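Local coordinates for desmoplakin (Homo sapiens, PDB 3R6N), which contributes to cell adhesion at desmosomes, its plakin domain including a rigid, elongated array of spectrin repeats that carries an SH3 domain, at residues V28-D33 against H164-K169; A101-I106 against E171-T176; Q20-M25 against Y78-K83; S12-W17 against Y72-E77. All coordinates share one frame; numbering follows the deposited sequence.

Interaction 1: residues V28-D33 against H164-K169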
loop_
_atom_site.group_PDB
_atom_site.type_symbol
_atom_site.label_atom_id
_atom_site.label_comp_id
_atom_site.label_asym_id
_atom_site.label_seq_id
_atom_site.Cartn_x
_atom_site.Cartn_y
_atom_site.Cartn_z
ATOM N N VAL A 28 43.066 -20.242 -25.487
ATOM C CA VAL A 28 42.557 -19.767 -24.211
ATOM C C VAL A 28 41.050 -19.611 -24.314
ATOM O O VAL A 28 40.542 -19.054 -25.287
ATOM C CB VAL A 28 43.172 -18.414 -23.820
ATOM C CG1 VAL A 28 42.702 -18.001 -22.429
ATOM C CG2 VAL A 28 44.691 -18.484 -23.882
ATOM N N ALA A 29 40.335 -20.110 -23.313
ATOM C CA ALA A 29 38.881 -20.028 -23.320
ATOM C C ALA A 29 38.421 -18.734 -22.666
ATOM O O ALA A 29 38.952 -18.331 -21.634
ATOM C CB ALA A 29 38.277 -21.231 -22.620
ATOM N N TRP A 30 37.445 -18.075 -23.281
ATOM C CA TRP A 30 36.903 -16.834 -22.742
ATOM C C TRP A 30 35.825 -17.107 -21.698
ATOM O O TRP A 30 34.833 -17.777 -21.980
ATOM C CB TRP A 30 36.332 -15.967 -23.863
ATOM C CG TRP A 30 37.371 -15.434 -24.793
ATOM C CD1 TRP A 30 37.555 -15.775 -26.104
ATOM C CD2 TRP A 30 38.380 -14.465 -24.484
ATOM N NE1 TRP A 30 38.614 -15.074 -26.632
ATOM C CE2 TRP A 30 39.137 -14.264 -25.658
ATOM C CE3 TRP A 30 38.715 -13.748 -23.331
ATOM C CZ2 TRP A 30 40.208 -13.376 -25.711
ATOM C CZ3 TRP A 30 39.777 -12.867 -23.387
ATOM C CH2 TRP A 30 40.511 -12.689 -24.568
ATOM N N GLY A 31 36.027 -16.590 -20.492
ATOM C CA GLY A 31 35.078 -16.802 -19.416
ATOM C C GLY A 31 34.990 -15.618 -18.479
ATOM O O GLY A 31 35.917 -14.816 -18.392
ATOM N N VAL A 32 33.870 -15.512 -17.773
ATOM C CA VAL A 32 33.655 -14.410 -16.845
ATOM C C VAL A 32 34.008 -14.797 -15.412
ATOM O O VAL A 32 33.841 -14.002 -14.489
ATOM C CB VAL A 32 32.206 -13.886 -16.903
ATOM C CG1 VAL A 32 31.839 -13.510 -18.333
ATOM C CG2 VAL A 32 31.247 -14.919 -16.359
ATOM N N ASP A 33 34.498 -16.019 -15.231
ATOM C CA ASP A 33 34.989 -16.452 -13.930
ATOM C C ASP A 33 36.242 -15.671 -13.580
ATOM O O ASP A 33 37.329 -16.011 -14.031
ATOM C CB ASP A 33 35.301 -17.950 -13.935
ATOM C CG ASP A 33 35.970 -18.411 -12.650
ATOM O OD1 ASP A 33 35.345 -18.286 -11.573
ATOM O OD2 ASP A 33 37.114 -18.907 -12.711
ATOM N N HIS A 164 35.076 -7.401 -29.453
ATOM C CA HIS A 164 35.859 -8.039 -28.404
ATOM C C HIS A 164 35.649 -9.545 -28.486
ATOM O O HIS A 164 34.512 -10.017 -28.572
ATOM C CB HIS A 164 35.434 -7.516 -27.031
ATOM C CG HIS A 164 36.333 -7.942 -25.911
ATOM N ND1 HIS A 164 36.362 -9.233 -25.428
ATOM C CD2 HIS A 164 37.226 -7.245 -25.169
ATOM C CE1 HIS A 164 37.239 -9.315 -24.444
ATOM N NE2 HIS A 164 37.776 -8.122 -24.266
ATOM N N PRO A 165 36.749 -10.312 -28.468
ATOM C CA PRO A 165 36.673 -11.773 -28.584
ATOM C C PRO A 165 35.683 -12.410 -27.605
ATOM O O PRO A 165 35.259 -13.550 -27.817
ATOM C CB PRO A 165 38.107 -12.226 -28.268
ATOM C CG PRO A 165 38.790 -11.027 -27.681
ATOM C CD PRO A 165 38.136 -9.849 -28.315
ATOM N N ALA A 166 35.317 -11.692 -26.549
ATOM C CA ALA A 166 34.374 -12.231 -25.577
ATOM C C ALA A 166 33.047 -11.474 -25.557
ATOM O O ALA A 166 32.313 -11.537 -24.578
ATOM C CB ALA A 166 34.995 -12.249 -24.196
ATOM N N SER A 167 32.737 -10.771 -26.644
ATOM C CA SER A 167 31.529 -9.953 -26.710
ATOM C C SER A 167 30.303 -10.684 -26.188
ATOM O O SER A 167 29.658 -10.235 -25.242
ATOM C CB SER A 167 31.269 -9.475 -28.141
ATOM O OG SER A 167 32.086 -8.365 -28.465
ATOM N N ASP A 168 29.986 -11.812 -26.814
ATOM C CA ASP A 168 28.799 -12.578 -26.462
ATOM C C ASP A 168 28.770 -12.931 -24.978
ATOM O O ASP A 168 27.707 -12.959 -24.361
ATOM C CB ASP A 168 28.714 -13.852 -27.308
ATOM C CG ASP A 168 29.796 -14.858 -26.961
ATOM O OD1 ASP A 168 30.926 -14.435 -26.636
ATOM O OD2 ASP A 168 29.514 -16.075 -27.012
ATOM N N LYS A 169 29.940 -13.189 -24.404
ATOM C CA LYS A 169 30.016 -13.620 -23.014
ATOM C C LYS A 169 29.838 -12.483 -22.017
ATOM O O LYS A 169 29.374 -12.709 -20.898
ATOM C CB LYS A 169 31.315 -14.374 -22.740
ATOM C CG LYS A 169 31.422 -15.658 -23.520
ATOM C CD LYS A 169 32.154 -16.731 -22.746
ATOM C CE LYS A 169 32.048 -18.064 -23.472
ATOM N NZ LYS A 169 32.676 -19.180 -22.709
#
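Trp30, in the loop joining helices 5-24 and 34-64, lies across a type I beta turn from His164 to Ser167, with Ala166 at the N-cap position of helix 167-225. The contact thus joins a loop to a helix start, beside helix 68-117. Starting from the backbone, Trp30 CB meets the methyl of Ala166, the two CB atoms 4.0 Å apart. With chi1 at -68°, CG is anti to the carbonyl carbon and the indole is turned over this turn. CD1 comes next, passing Pro165 O, which sits over one face of the ring. Farther out, Trp30 NE1 is 3.3 Å from Pro165 CB, and Trp30 CZ2 lies 3.4 Å from Pro165 CG. On the benzo ring, CZ3 approaches CE1 of His164 in an edge-to-face pair, the histidine giving its edge and the planes standing 64° apart. The imidazole is bonded at both nitrogens: ND1 accepts the Ala166 N-H in its ring plane, while NE2 bonds to His91 O of helix 68-117. Lys169 NZ donates to Trp30 O at 2.7 Å, approaching almost in line with the carbonyl bond. Apolar and aromatic packing of the indole is therefore joined by one lysine hydrogen bond to the same residue's carbonyl.

Interaction 2: residues A101-I106 against E171-T176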
loop_
_atom_site.group_PDB
_atom_site.type_symbol
_atom_site.label_atom_id
_atom_site.label_comp_id
_atom_site.label_asym_id
_atom_site.label_seq_id
_atom_site.Cartn_x
_atom_site.Cartn_y
_atom_site.Cartn_z
ATOM N N ALA A 101 33.467 -4.773 -12.346
ATOM C CA ALA A 101 32.472 -3.730 -12.149
ATOM C C ALA A 101 31.065 -4.314 -12.063
ATOM O O ALA A 101 30.347 -4.081 -11.089
ATOM C CB ALA A 101 32.556 -2.706 -13.267
ATOM N N THR A 102 30.678 -5.075 -13.082
ATOM C CA THR A 102 29.344 -5.661 -13.134
ATOM C C THR A 102 29.124 -6.621 -11.974
ATOM O O THR A 102 28.014 -6.758 -11.459
ATOM C CB THR A 102 29.118 -6.412 -14.453
ATOM O OG1 THR A 102 29.364 -5.526 -15.547
ATOM C CG2 THR A 102 27.692 -6.912 -14.545
ATOM N N SER A 103 30.197 -7.283 -11.565
ATOM C CA SER A 103 30.123 -8.245 -10.483
ATOM C C SER A 103 29.738 -7.548 -9.182
ATOM O O SER A 103 28.836 -7.991 -8.474
ATOM C CB SER A 103 31.461 -8.960 -10.329
ATOM O OG SER A 103 31.268 -10.295 -9.910
ATOM N N ARG A 104 30.426 -6.450 -8.881
ATOM C CA ARG A 104 30.161 -5.680 -7.673
ATOM C C ARG A 104 28.826 -4.950 -7.763
ATOM O O ARG A 104 28.190 -4.670 -6.747
ATOM C CB ARG A 104 31.282 -4.669 -7.415
ATOM C CG ARG A 104 32.669 -5.276 -7.278
ATOM C CD ARG A 104 33.566 -4.377 -6.444
ATOM N NE ARG A 104 33.016 -4.181 -5.104
ATOM C CZ ARG A 104 33.484 -3.306 -4.219
ATOM N NH1 ARG A 104 34.517 -2.532 -4.532
ATOM N NH2 ARG A 104 32.915 -3.201 -3.024
ATOM N N GLU A 105 28.410 -4.637 -8.982
ATOM C CA GLU A 105 27.167 -3.915 -9.194
ATOM C C GLU A 105 25.963 -4.818 -8.953
ATOM O O GLU A 105 24.896 -4.357 -8.542
ATOM C CB GLU A 105 27.125 -3.345 -10.607
ATOM C CG GLU A 105 26.680 -1.906 -10.665
ATOM C CD GLU A 105 27.426 -1.029 -9.683
ATOM O OE1 GLU A 105 27.130 -1.114 -8.473
ATOM O OE2 GLU A 105 28.307 -0.251 -10.118
ATOM N N ILE A 106 26.140 -6.108 -9.212
ATOM C CA ILE A 106 25.080 -7.081 -9.007
ATOM C C ILE A 106 24.892 -7.371 -7.523
ATOM O O ILE A 106 23.765 -7.523 -7.046
ATOM C CB ILE A 106 25.374 -8.384 -9.773
ATOM C CG1 ILE A 106 24.881 -8.259 -11.216
ATOM C CG2 ILE A 106 24.716 -9.572 -9.097
ATOM C CD1 ILE A 106 25.554 -9.208 -12.190
ATOM N N GLU A 171 28.004 -9.593 -22.878
ATOM C CA GLU A 171 26.613 -9.201 -23.058
ATOM C C GLU A 171 25.707 -10.115 -22.243
ATOM O O GLU A 171 24.625 -9.715 -21.817
ATOM C CB GLU A 171 26.209 -9.235 -24.529
ATOM C CG GLU A 171 26.379 -7.911 -25.246
ATOM C CD GLU A 171 25.509 -7.798 -26.490
ATOM O OE1 GLU A 171 24.276 -8.006 -26.384
ATOM O OE2 GLU A 171 26.060 -7.498 -27.574
ATOM N N ALA A 172 26.156 -11.346 -22.029
ATOM C CA ALA A 172 25.395 -12.306 -21.240
ATOM C C ALA A 172 25.454 -11.932 -19.764
ATOM O O ALA A 172 24.464 -12.036 -19.045
ATOM C CB ALA A 172 25.930 -13.710 -21.454
ATOM N N TYR A 173 26.628 -11.499 -19.319
ATOM C CA TYR A 173 26.811 -11.090 -17.936
ATOM C C TYR A 173 25.993 -9.834 -17.665
ATOM O O TYR A 173 25.370 -9.706 -16.613
ATOM C CB TYR A 173 28.291 -10.837 -17.653
ATOM C CG TYR A 173 28.696 -11.006 -16.205
ATOM C CD1 TYR A 173 28.734 -12.262 -15.617
ATOM C CD2 TYR A 173 29.071 -9.914 -15.439
ATOM C CE1 TYR A 173 29.114 -12.423 -14.299
ATOM C CE2 TYR A 173 29.456 -10.065 -14.121
ATOM C CZ TYR A 173 29.475 -11.323 -13.555
ATOM O OH TYR A 173 29.858 -11.476 -12.241
ATOM N N MET A 174 25.994 -8.915 -18.626
ATOM C CA MET A 174 25.205 -7.693 -18.524
ATOM C C MET A 174 23.718 -8.021 -18.488
ATOM O O MET A 174 22.955 -7.401 -17.750
ATOM C CB MET A 174 25.506 -6.753 -19.691
ATOM C CG MET A 174 26.976 -6.378 -19.838
ATOM S SD MET A 174 27.640 -5.428 -18.453
ATOM C CE MET A 174 26.494 -4.053 -18.402
ATOM N N ASP A 175 23.309 -8.995 -19.296
ATOM C CA ASP A 175 21.934 -9.485 -19.262
ATOM C C ASP A 175 21.533 -9.800 -17.828
ATOM O O ASP A 175 20.445 -9.444 -17.382
ATOM C CB ASP A 175 21.783 -10.742 -20.126
ATOM C CG ASP A 175 21.691 -10.428 -21.609
ATOM O OD1 ASP A 175 21.559 -11.381 -22.408
ATOM O OD2 ASP A 175 21.740 -9.232 -21.970
ATOM N N THR A 176 22.427 -10.475 -17.115
ATOM C CA THR A 176 22.216 -10.794 -15.713
ATOM C C THR A 176 21.942 -9.523 -14.922
ATOM O O THR A 176 20.913 -9.407 -14.256
ATOM C CB THR A 176 23.431 -11.534 -15.125
ATOM O OG1 THR A 176 23.464 -12.868 -15.639
ATOM C CG2 THR A 176 23.342 -11.603 -13.614
#
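Tyr173 projects from helix 167-225 against Thr102 and Ser103 of helix 68-117, an example of the parallel helix packing found in spectrin-repeat three-helix bundles. The short axes run 10.2 Å apart and are inclined by 15°, near parallel. Polar contact across the pair rests on one hydrogen bond between hydroxyls, Ser103 OG and Tyr173 OH, 3.0 Å apart, with either able to donate. Thr102 OG1 turns instead to Ile98 O on its own helix. The sulfur of Met174 meets that hydroxyl from across the groove: its chain starts away from helix 68-117, then bends at chi2 (-64°) and chi3 to bring SD within 3.4 Å of Thr102 OG1, a packing contact. The Met174 side chain is about 5 Å from a bound (4S,5S)-1,2-dithiane-4,5-diol, and it also touches Ser156 of helix 130-161. Apolar contact forms the remainder. Thr102 and Tyr173 lie alongside, pointing opposite ways, with Thr102 CB at the edge of the phenol ring in its plane and Thr102 CG2 3.4 Å from Tyr173 CD2. One turn along, Ile106 brings its terminal methyl toward the other helix and lies roughly perpendicular to Thr176, so that Ile106 CD1 rests 3.6 Å from Thr176 CG2.

Interaction 3: residues Q20-M25 against Y78-K83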
loop_
_atom_site.group_PDB
_atom_site.type_symbol
_atom_site.label_atom_id
_atom_site.label_comp_id
_atom_site.label_asym_id
_atom_site.label_seq_id
_atom_site.Cartn_x
_atom_site.Cartn_y
_atom_site.Cartn_z
ATOM N N GLN A 20 53.654 -21.382 -32.803
ATOM C CA GLN A 20 53.260 -22.188 -31.660
ATOM C C GLN A 20 52.830 -21.273 -30.516
ATOM O O GLN A 20 52.088 -21.684 -29.623
ATOM C CB GLN A 20 54.396 -23.112 -31.219
ATOM C CG GLN A 20 53.997 -24.106 -30.137
ATOM C CD GLN A 20 52.774 -24.922 -30.519
ATOM O OE1 GLN A 20 52.590 -25.278 -31.683
ATOM N NE2 GLN A 20 51.928 -25.217 -29.537
ATOM N N GLN A 21 53.295 -20.027 -30.555
ATOM C CA GLN A 21 52.887 -19.022 -29.578
ATOM C C GLN A 21 51.491 -18.492 -29.889
ATOM O O GLN A 21 50.720 -18.191 -28.980
ATOM C CB GLN A 21 53.887 -17.867 -29.533
ATOM C CG GLN A 21 55.275 -18.262 -29.070
ATOM C CD GLN A 21 55.285 -18.799 -27.656
ATOM O OE1 GLN A 21 55.177 -18.042 -26.689
ATOM N NE2 GLN A 21 55.415 -20.116 -27.524
ATOM N N ARG A 22 51.170 -18.376 -31.176
ATOM C CA ARG A 22 49.839 -17.944 -31.592
ATOM C C ARG A 22 48.812 -19.002 -31.217
ATOM O O ARG A 22 47.707 -18.683 -30.785
ATOM C CB ARG A 22 49.787 -17.696 -33.100
ATOM C CG ARG A 22 50.809 -16.700 -33.606
ATOM C CD ARG A 22 50.693 -16.511 -35.111
ATOM N NE ARG A 22 49.545 -15.686 -35.476
ATOM C CZ ARG A 22 49.613 -14.377 -35.707
ATOM N NH1 ARG A 22 50.777 -13.747 -35.614
ATOM N NH2 ARG A 22 48.520 -13.699 -36.034
ATOM N N ALA A 23 49.188 -20.264 -31.394
ATOM C CA ALA A 23 48.312 -21.380 -31.070
ATOM C C ALA A 23 47.946 -21.360 -29.594
ATOM O O ALA A 23 46.779 -21.500 -29.234
ATOM C CB ALA A 23 48.979 -22.694 -31.431
ATOM N N GLU A 24 48.949 -21.183 -28.741
ATOM C CA GLU A 24 48.727 -21.184 -27.302
ATOM C C GLU A 24 47.813 -20.051 -26.858
ATOM O O GLU A 24 46.932 -20.250 -26.026
ATOM C CB GLU A 24 50.053 -21.113 -26.548
ATOM C CG GLU A 24 50.897 -22.368 -26.662
ATOM C CD GLU A 24 52.186 -22.269 -25.871
ATOM O OE1 GLU A 24 52.274 -21.385 -24.988
ATOM O OE2 GLU A 24 53.110 -23.069 -26.134
ATOM N N MET A 25 48.020 -18.859 -27.408
ATOM C CA MET A 25 47.217 -17.714 -26.998
ATOM C C MET A 25 45.882 -17.622 -27.733
ATOM O O MET A 25 45.155 -16.646 -27.582
ATOM C CB MET A 25 48.001 -16.401 -27.113
ATOM C CG MET A 25 48.604 -16.122 -28.474
ATOM S SD MET A 25 49.336 -14.469 -28.555
ATOM C CE MET A 25 47.862 -13.458 -28.667
ATOM N N TYR A 78 56.783 -11.857 -37.112
ATOM C CA TYR A 78 57.037 -11.351 -35.774
ATOM C C TYR A 78 56.208 -10.105 -35.474
ATOM O O TYR A 78 55.613 -9.991 -34.402
ATOM C CB TYR A 78 58.524 -11.063 -35.565
ATOM C CG TYR A 78 58.819 -10.526 -34.189
ATOM C CD1 TYR A 78 59.043 -11.380 -33.120
ATOM C CD2 TYR A 78 58.852 -9.161 -33.952
ATOM C CE1 TYR A 78 59.302 -10.888 -31.856
ATOM C CE2 TYR A 78 59.109 -8.659 -32.693
ATOM C CZ TYR A 78 59.334 -9.525 -31.648
ATOM O OH TYR A 78 59.589 -9.019 -30.392
ATOM N N GLU A 79 56.170 -9.173 -36.423
ATOM C CA GLU A 79 55.430 -7.931 -36.239
ATOM C C GLU A 79 53.938 -8.215 -36.115
ATOM O O GLU A 79 53.199 -7.454 -35.493
ATOM C CB GLU A 79 55.695 -6.965 -37.396
ATOM C CG GLU A 79 55.860 -5.514 -36.966
ATOM C CD GLU A 79 57.124 -5.288 -36.153
ATOM O OE1 GLU A 79 58.152 -5.924 -36.470
ATOM O OE2 GLU A 79 57.089 -4.483 -35.197
ATOM N N ASN A 80 53.510 -9.321 -36.715
ATOM C CA ASN A 80 52.118 -9.752 -36.668
ATOM C C ASN A 80 51.779 -10.368 -35.312
ATOM O O ASN A 80 50.728 -10.086 -34.738
ATOM C CB ASN A 80 51.833 -10.741 -37.803
ATOM C CG ASN A 80 50.351 -10.998 -38.005
ATOM O OD1 ASN A 80 49.645 -11.396 -37.079
ATOM N ND2 ASN A 80 49.872 -10.771 -39.225
ATOM N N LEU A 81 52.685 -11.202 -34.805
ATOM C CA LEU A 81 52.546 -11.815 -33.486
ATOM C C LEU A 81 52.546 -10.735 -32.418
ATOM O O LEU A 81 51.658 -10.678 -31.573
ATOM C CB LEU A 81 53.712 -12.772 -33.223
ATOM C CG LEU A 81 53.545 -13.939 -32.245
ATOM C CD1 LEU A 81 54.910 -14.402 -31.761
ATOM C CD2 LEU A 81 52.669 -13.568 -31.066
ATOM N N LEU A 82 53.558 -9.880 -32.464
ATOM C CA LEU A 82 53.716 -8.826 -31.476
ATOM C C LEU A 82 52.468 -7.957 -31.367
ATOM O O LEU A 82 52.086 -7.551 -30.273
ATOM C CB LEU A 82 54.931 -7.963 -31.817
ATOM C CG LEU A 82 55.364 -6.991 -30.723
ATOM C CD1 LEU A 82 55.470 -7.714 -29.390
ATOM C CD2 LEU A 82 56.682 -6.343 -31.093
ATOM N N LYS A 83 51.840 -7.678 -32.505
ATOM C CA LYS A 83 50.635 -6.855 -32.539
ATOM C C LYS A 83 49.483 -7.570 -31.848
ATOM O O LYS A 83 48.759 -6.979 -31.043
ATOM C CB LYS A 83 50.254 -6.527 -33.984
ATOM C CG LYS A 83 49.006 -5.671 -34.138
ATOM C CD LYS A 83 48.791 -5.286 -35.596
ATOM C CE LYS A 83 47.522 -4.468 -35.796
ATOM N NZ LYS A 83 46.278 -5.270 -35.602
#
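Arg22 leaves its helix with CG anti to the carbonyl carbon (chi1 -56°), runs straight through chi2 and bends at chi3, while Asn80 holds CG anti to its own nitrogen; together these torsions bring the guanidinium to the asparagine carbonyl. The grip is end-on, with two nitrogens on a single acceptor: Arg22 NH2 lies 2.8 Å and Arg22 NH1 3.0 Å from Asn80 OD1. Both donors come from the same face of the amide and stand above its plane, the guanidinium and amide planes being 63° apart. NH1 also has a weak, long ion pair with Glu77, one turn earlier on the facing helix. This polar clasp borders the interface of helices 5-24 and 68-117, whose short axes run 10.8 Å apart, near parallel at 21°, as the first and third helices of a spectrin-repeat three-helix bundle do; helix 34-64 adds Ile47 beside Gln21. Beside this polar pair, Leu81 packs between Arg22, Gln21 and Met25. Its CG lies 4.1 Å from Arg22 CG, in the aliphatic part of the arginine, while Leu81 CD1 lies 4.2 Å from Gln21 CB. The sulfur of Met25, just past the end of helix 5-24, approaches the other branch, with Met25 SD 4.3 Å from Leu81 CD2.

Interaction 4: residues S12-W17 against Y72-E77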
loop_
_atom_site.group_PDB
_atom_site.type_symbol
_atom_site.label_atom_id
_atom_site.label_comp_id
_atom_site.label_asym_id
_atom_site.label_seq_id
_atom_site.Cartn_x
_atom_site.Cartn_y
_atom_site.Cartn_z
ATOM N N SER A 12 62.556 -22.116 -40.487
ATOM C CA SER A 12 61.480 -23.027 -40.109
ATOM C C SER A 12 61.293 -23.063 -38.595
ATOM O O SER A 12 60.167 -23.014 -38.096
ATOM C CB SER A 12 61.764 -24.436 -40.640
ATOM O OG SER A 12 60.766 -25.360 -40.237
ATOM N N GLU A 13 62.402 -23.147 -37.866
ATOM C CA GLU A 13 62.359 -23.196 -36.411
ATOM C C GLU A 13 61.766 -21.916 -35.830
ATOM O O GLU A 13 61.044 -21.953 -34.835
ATOM C CB GLU A 13 63.757 -23.441 -35.840
ATOM C CG GLU A 13 63.789 -23.588 -34.326
ATOM C CD GLU A 13 65.187 -23.835 -33.789
ATOM O OE1 GLU A 13 66.088 -24.164 -34.590
ATOM O OE2 GLU A 13 65.385 -23.698 -32.563
ATOM N N CYS A 14 62.074 -20.785 -36.456
ATOM C CA CYS A 14 61.534 -19.500 -36.018
ATOM C C CYS A 14 60.034 -19.408 -36.247
ATOM O O CYS A 14 59.273 -19.146 -35.318
ATOM C CB CYS A 14 62.228 -18.346 -36.738
ATOM S SG CYS A 14 63.712 -17.753 -35.923
ATOM N N LEU A 15 59.613 -19.611 -37.491
ATOM C CA LEU A 15 58.198 -19.559 -37.827
ATOM C C LEU A 15 57.427 -20.603 -37.028
ATOM O O LEU A 15 56.227 -20.469 -36.811
ATOM C CB LEU A 15 57.990 -19.780 -39.325
ATOM C CG LEU A 15 58.597 -18.746 -40.278
ATOM C CD1 LEU A 15 58.233 -19.079 -41.715
ATOM C CD2 LEU A 15 58.135 -17.343 -39.928
ATOM N N GLY A 16 58.133 -21.639 -36.588
ATOM C CA GLY A 16 57.527 -22.708 -35.817
ATOM C C GLY A 16 57.280 -22.326 -34.372
ATOM O O GLY A 16 56.261 -22.691 -33.789
ATOM N N TRP A 17 58.217 -21.591 -33.786
ATOM C CA TRP A 17 58.045 -21.124 -32.422
ATOM C C TRP A 17 57.097 -19.932 -32.390
ATOM O O TRP A 17 56.273 -19.805 -31.484
ATOM C CB TRP A 17 59.386 -20.746 -31.796
ATOM C CG TRP A 17 59.246 -20.241 -30.397
ATOM C CD1 TRP A 17 59.199 -20.988 -29.255
ATOM C CD2 TRP A 17 59.114 -18.875 -29.989
ATOM N NE1 TRP A 17 59.052 -20.170 -28.161
ATOM C CE2 TRP A 17 58.998 -18.868 -28.584
ATOM C CE3 TRP A 17 59.085 -17.657 -30.674
ATOM C CZ2 TRP A 17 58.859 -17.691 -27.853
ATOM C CZ3 TRP A 17 58.945 -16.488 -29.944
ATOM C CH2 TRP A 17 58.833 -16.514 -28.549
ATOM N N TYR A 72 62.352 -11.027 -44.769
ATOM C CA TYR A 72 61.089 -10.306 -44.814
ATOM C C TYR A 72 59.971 -11.126 -44.171
ATOM O O TYR A 72 59.193 -10.610 -43.369
ATOM C CB TYR A 72 60.726 -9.941 -46.254
ATOM C CG TYR A 72 59.375 -9.276 -46.384
ATOM C CD1 TYR A 72 59.232 -7.904 -46.212
ATOM C CD2 TYR A 72 58.239 -10.022 -46.666
ATOM C CE1 TYR A 72 57.997 -7.295 -46.325
ATOM C CE2 TYR A 72 56.998 -9.420 -46.779
ATOM C CZ TYR A 72 56.882 -8.058 -46.608
ATOM O OH TYR A 72 55.643 -7.463 -46.721
ATOM N N GLN A 73 59.906 -12.407 -44.522
ATOM C CA GLN A 73 58.873 -13.300 -44.012
ATOM C C GLN A 73 58.929 -13.452 -42.491
ATOM O O GLN A 73 57.897 -13.556 -41.834
ATOM C CB GLN A 73 58.975 -14.670 -44.681
ATOM C CG GLN A 73 57.964 -15.681 -44.160
ATOM C CD GLN A 73 57.937 -16.957 -44.978
ATOM O OE1 GLN A 73 58.607 -17.063 -46.007
ATOM N NE2 GLN A 73 57.153 -17.932 -44.526
ATOM N N LEU A 74 60.135 -13.477 -41.939
ATOM C CA LEU A 74 60.303 -13.580 -40.496
ATOM C C LEU A 74 59.840 -12.304 -39.821
ATOM O O LEU A 74 59.115 -12.344 -38.832
ATOM C CB LEU A 74 61.763 -13.851 -40.132
ATOM C CG LEU A 74 62.284 -15.273 -40.329
ATOM C CD1 LEU A 74 63.761 -15.345 -39.987
ATOM C CD2 LEU A 74 61.500 -16.253 -39.485
ATOM N N GLU A 75 60.265 -11.167 -40.359
ATOM C CA GLU A 75 59.914 -9.881 -39.778
ATOM C C GLU A 75 58.410 -9.642 -39.842
ATOM O O GLU A 75 57.832 -9.026 -38.950
ATOM C CB GLU A 75 60.661 -8.750 -40.487
ATOM C CG GLU A 75 60.604 -7.419 -39.753
ATOM C CD GLU A 75 61.245 -7.486 -38.376
ATOM O OE1 GLU A 75 62.030 -8.429 -38.129
ATOM O OE2 GLU A 75 60.964 -6.600 -37.538
ATOM N N GLU A 76 57.778 -10.137 -40.901
ATOM C CA GLU A 76 56.348 -9.945 -41.093
ATOM C C GLU A 76 55.556 -10.801 -40.115
ATOM O O GLU A 76 54.487 -10.404 -39.648
ATOM C CB GLU A 76 55.951 -10.265 -42.538
ATOM C CG GLU A 76 54.463 -10.124 -42.833
ATOM C CD GLU A 76 53.662 -11.350 -42.426
ATOM O OE1 GLU A 76 54.125 -12.482 -42.685
ATOM O OE2 GLU A 76 52.571 -11.179 -41.841
ATOM N N GLU A 77 56.088 -11.980 -39.810
ATOM C CA GLU A 77 55.453 -12.877 -38.857
ATOM C C GLU A 77 55.591 -12.336 -37.444
ATOM O O GLU A 77 54.641 -12.352 -36.667
ATOM C CB GLU A 77 56.072 -14.269 -38.931
ATOM C CG GLU A 77 55.404 -15.282 -38.026
ATOM C CD GLU A 77 53.966 -15.562 -38.429
ATOM O OE1 GLU A 77 53.703 -15.701 -39.646
ATOM O OE2 GLU A 77 53.097 -15.639 -37.530
#
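Cys14 and Leu15, neighbours on helix 5-24, share the task of meeting helix 68-117, which runs beside them at a short-axis distance of 10.4 Å and an angle of 13°. Cys14 comes first. Its CB points at the facing helix and lies 3.5 Å from Leu74 CD2, and the residue also packs on Tyr54 and Ile61 of helix 34-64, placing it where three helices meet, as in the core of a spectrin-repeat bundle. Leu15 follows and carries the larger part of the contact. With CG anti to the carbonyl carbon (chi1 -63°), the chain reaches outward and its two methyls part company. CD2 goes inward, 3.6 Å from Leu74 CD2, and also touches the aliphatic stem of Glu77, about one turn beyond Leu74, with Leu15 CD2 3.8 Å from Glu77 CB. CD1 turns to the amide of Gln73, whose chain, extended beyond CG, runs transverse to Leu15 and leaves Gln73 NE2 3.2 Å from Leu15 CD1, a plain contact. Farther along, Trp17 turns to helix 34-64 and stacks on Tyr54. Glu77 adds its CB and CG to the packing, and Gln73 offers chiefly its amide to a methyl. Between these two segments, then, cohesion is by nonpolar packing, without a hydrogen bond.

Overall arrangement
The four contacts lie toward one end of an elongated, mostly helical chain, all on the same side of its centre. Interactions 3 and 4 are successive parts of one interface between helices 5-24 and 68-117, their centres about 10 Å apart, and they touch. Interaction 1, at the loop after helix 5-24, has its centre about 19 Å from that of interaction 3; it touches interaction 2, centred 13 Å away, and shares helix 167-225 with it. Helix 68-117 serves interactions 2, 3 and 4. In sequence, the segments of interaction 1 alternate with those of all the others, and interactions 3 and 4 alternate together, both closing before interaction 2 opens. One long helix thus spans successive packings, consistent with a rigid rod.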